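Long-range contact in LysR family transcriptional regulator (Vibrio vulnificus, PDB 5B7H), which probably acts as a DNA-binding transcription factor of the LysR family, an OxyR-type regulator represented here by its regulatory domain: residues S82-Q87 against Y191-L196. The protein carries 1 engineered substitution. Sequence-based numbering, arbitrary orientation.
Sequences SRVVGQ and YRDIGL
V85 and G86 both pair with the single residue I194, and the carbonyl of I194 receives two N-H groups: a nearly linear bond from V85 N to I194 O (2.8 Å, 176° at the hydrogen) and a weak one from G86 N. Regular antiparallel pairing flanks this bulge: R83 and L196 exchange two backbone hydrogen bonds, and I194 N donates to G86 O at 2.9 Å. Burial marks the tight part: I194 and L196 are buried against I70 of strand 68-73, and V85, at the bulge, leans over them beneath helix 205-217. With CG1 anti to its carbonyl carbon (chi1 -68°), V85 sets CG2 4.2 Å from I194 CG2 and CG1 4.1 Å from L196 CD1, crossing the leucine at about a right angle.

The solvent side holds V84, Q87 and Y191, all exposed. Bent at chi2, Q87 brings NE2 to D193 OD1 at 3.1 Å; the acceptor lies close to the amide plane, yet the donor stands above the carboxylate plane, the two groups being turned 83° apart. Q87 CG comes obliquely on the ring at Y191 CE2 (3.5 Å), the amide plane nearly perpendicular to the ring. Salt bridges tie R83 NH2 to E213 and R192 NE to D88. This classic beta bulge joins strands 81-95 and 180-198, antiparallel neighbours in the mixed sheet, consistent with the type 2 periplasmic-binding-protein-like fold of LysR regulatory domains.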
ATOM      1  N   SER A  82       5.311 -25.719  -2.047  1.00  9.84           N
ATOM      2  CA  SER A  82       5.712 -24.560  -1.253  1.00  9.35           C
ATOM      3  C   SER A  82       7.000 -24.801  -0.515  1.00  9.42           C
ATOM      4  O   SER A  82       7.400 -25.921  -0.244  1.00  9.87           O
ATOM      5  CB  SER A  82       4.617 -24.055  -0.328  1.00 14.31           C
ATOM      6  OG  SER A  82       4.464 -24.935   0.740  1.00 18.45           O
ATOM      7  N   ARG A  83       7.643 -23.693  -0.170  1.00  9.01           N
ATOM      8  CA  ARG A  83       8.875 -23.709   0.587  1.00  9.10           C
ATOM      9  C   ARG A  83       8.830 -22.523   1.539  1.00  8.77           C
ATOM     10  O   ARG A  83       8.768 -21.383   1.073  1.00  9.57           O
ATOM     11  CB  ARG A  83      10.069 -23.549  -0.365  1.00 13.25           C
ATOM     12  CG  ARG A  83      11.384 -23.599   0.333  1.00 19.18           C
ATOM     13  CD  ARG A  83      12.511 -23.916  -0.674  1.00 14.26           C
ATOM     14  NE  ARG A  83      13.762 -23.638  -0.040  1.00 16.10           N
ATOM     15  CZ  ARG A  83      14.922 -23.757  -0.630  1.00 15.38           C
ATOM     16  NH1 ARG A  83      14.973 -24.113  -1.917  1.00 14.66           N
ATOM     17  NH2 ARG A  83      16.010 -23.439   0.062  1.00 19.46           N
ATOM     18  N   VAL A  84       8.885 -22.769   2.842  1.00  9.00           N
ATOM     19  CA  VAL A  84       8.990 -21.706   3.834  1.00  9.28           C
ATOM     20  C   VAL A  84      10.423 -21.202   3.854  1.00 10.22           C
ATOM     21  O   VAL A  84      11.371 -21.991   3.911  1.00 12.14           O
ATOM     22  CB  VAL A  84       8.600 -22.237   5.208  1.00 10.77           C
ATOM     23  CG1 VAL A  84       8.930 -21.225   6.315  1.00 10.37           C
ATOM     24  CG2 VAL A  84       7.107 -22.586   5.191  1.00 12.45           C
ATOM     25  N   VAL A  85      10.582 -19.882   3.828  1.00  8.44           N
ATOM     26  CA  VAL A  85      11.906 -19.271   3.700  1.00 12.75           C
ATOM     27  C   VAL A  85      12.274 -18.417   4.884  1.00 13.79           C
ATOM     28  O   VAL A  85      13.457 -18.058   5.020  1.00 13.09           O
ATOM     29  CB  VAL A  85      12.013 -18.433   2.404  1.00 10.72           C
ATOM     30  CG1 VAL A  85      11.966 -19.381   1.161  1.00 12.98           C
ATOM     31  CG2 VAL A  85      10.872 -17.352   2.309  1.00 14.36           C
ATOM     32  N   GLY A  86      11.328 -18.084   5.738  1.00  9.64           N
ATOM     33  CA  GLY A  86      11.703 -17.378   6.961  1.00 10.66           C
ATOM     34  C   GLY A  86      10.483 -17.030   7.790  1.00 10.98           C
ATOM     35  O   GLY A  86       9.355 -17.394   7.469  1.00 10.06           O
ATOM     36  N   GLN A  87      10.746 -16.345   8.900  1.00 12.25           N
ATOM     37  CA  GLN A  87       9.705 -16.000   9.854  1.00 10.17           C
ATOM     38  C   GLN A  87       9.745 -14.485  10.031  1.00 13.23           C
ATOM     39  O   GLN A  87      10.834 -13.900  10.087  1.00 17.45           O
ATOM     40  CB  GLN A  87      10.002 -16.708  11.200  1.00 14.52           C
ATOM     41  CG  GLN A  87       9.797 -18.240  11.168  1.00 15.83           C
ATOM     42  CD  GLN A  87      10.861 -18.951  10.341  1.00 22.39           C
ATOM     43  OE1 GLN A  87      12.073 -18.774  10.572  1.00 23.77           O
ATOM     44  NE2 GLN A  87      10.418 -19.738   9.326  1.00 19.89           N
ATOM     45  N   TYR A 191       4.862 -14.906  15.346  1.00 15.56           N
ATOM     46  CA  TYR A 191       5.417 -14.589  14.034  1.00 11.92           C
ATOM     47  C   TYR A 191       4.527 -15.234  12.989  1.00 12.71           C
ATOM     48  O   TYR A 191       3.672 -16.070  13.306  1.00 12.13           O
ATOM     49  CB  TYR A 191       6.857 -15.125  13.945  1.00 14.03           C
ATOM     50  CG  TYR A 191       6.957 -16.658  14.005  1.00 15.67           C
ATOM     51  CD1 TYR A 191       7.204 -17.294  15.214  1.00 25.58           C
ATOM     52  CD2 TYR A 191       6.781 -17.457  12.871  1.00 17.16           C
ATOM     53  CE1 TYR A 191       7.271 -18.683  15.281  1.00 21.71           C
ATOM     54  CE2 TYR A 191       6.853 -18.873  12.930  1.00 21.24           C
ATOM     55  CZ  TYR A 191       7.102 -19.457  14.143  1.00 29.39           C
ATOM     56  OH  TYR A 191       7.180 -20.838  14.212  1.00 35.05           O
ATOM     57  N   ARG A 192       4.791 -14.893  11.717  1.00  9.03           N
ATOM     58  CA  ARG A 192       4.185 -15.580  10.572  1.00  9.71           C
ATOM     59  C   ARG A 192       5.309 -16.164   9.718  1.00 11.14           C
ATOM     60  O   ARG A 192       6.382 -15.568   9.574  1.00 13.34           O
ATOM     61  CB  ARG A 192       3.251 -14.678   9.706  1.00  9.66           C
ATOM     62  CG  ARG A 192       3.979 -13.440   9.171  1.00  8.95           C
ATOM     63  CD  ARG A 192       3.016 -12.613   8.346  1.00  9.10           C
ATOM     64  NE  ARG A 192       3.736 -11.449   7.865  1.00  8.49           N
ATOM     65  CZ  ARG A 192       3.264 -10.595   6.956  1.00  8.38           C
ATOM     66  NH1 ARG A 192       2.062 -10.768   6.414  1.00  9.51           N
ATOM     67  NH2 ARG A 192       4.008  -9.565   6.565  1.00  8.38           N
ATOM     68  N   ASP A 193       5.086 -17.351   9.168  1.00  9.97           N
ATOM     69  CA  ASP A 193       5.990 -17.907   8.166  1.00  7.95           C
ATOM     70  C   ASP A 193       5.790 -17.194   6.833  1.00  9.80           C
ATOM     71  O   ASP A 193       4.682 -16.787   6.473  1.00 10.73           O
ATOM     72  CB  ASP A 193       5.688 -19.387   7.938  1.00 10.20           C
ATOM     73  CG  ASP A 193       6.266 -20.298   8.983  1.00 20.04           C
ATOM     74  OD1 ASP A 193       7.299 -19.988   9.644  1.00 16.73           O
ATOM     75  OD2 ASP A 193       5.683 -21.414   9.147  1.00 21.75           O
ATOM     76  N   ILE A 194       6.878 -17.020   6.098  1.00  7.91           N
ATOM     77  CA  ILE A 194       6.839 -16.490   4.753  1.00  9.42           C
ATOM     78  C   ILE A 194       7.292 -17.622   3.840  1.00  8.49           C
ATOM     79  O   ILE A 194       8.288 -18.308   4.129  1.00 10.49           O
ATOM     80  CB  ILE A 194       7.826 -15.307   4.641  1.00  8.34           C
ATOM     81  CG1 ILE A 194       7.536 -14.245   5.720  1.00  9.96           C
ATOM     82  CG2 ILE A 194       7.786 -14.718   3.186  1.00 10.03           C
ATOM     83  CD1 ILE A 194       6.194 -13.663   5.643  1.00 11.39           C
ATOM     84  N   GLY A 195       6.601 -17.791   2.715  1.00  9.44           N
ATOM     85  CA  GLY A 195       7.027 -18.852   1.828  1.00 11.60           C
ATOM     86  C   GLY A 195       6.807 -18.529   0.369  1.00  7.78           C
ATOM     87  O   GLY A 195       6.111 -17.585   0.023  1.00  9.48           O
ATOM     88  N   LEU A 196       7.437 -19.342  -0.473  1.00  8.01           N
ATOM     89  CA  LEU A 196       7.245 -19.297  -1.917  1.00  7.37           C
ATOM     90  C   LEU A 196       6.324 -20.453  -2.297  1.00  8.22           C
ATOM     91  O   LEU A 196       6.417 -21.550  -1.734  1.00  8.68           O
ATOM     92  CB  LEU A 196       8.548 -19.428  -2.716  1.00  9.92           C
ATOM     93  CG  LEU A 196       9.249 -18.066  -2.943  1.00 11.13           C
ATOM     94  CD1 LEU A 196       9.727 -17.420  -1.586  1.00 15.64           C
ATOM     95  CD2 LEU A 196      10.421 -18.256  -3.966  1.00 18.43           C
TER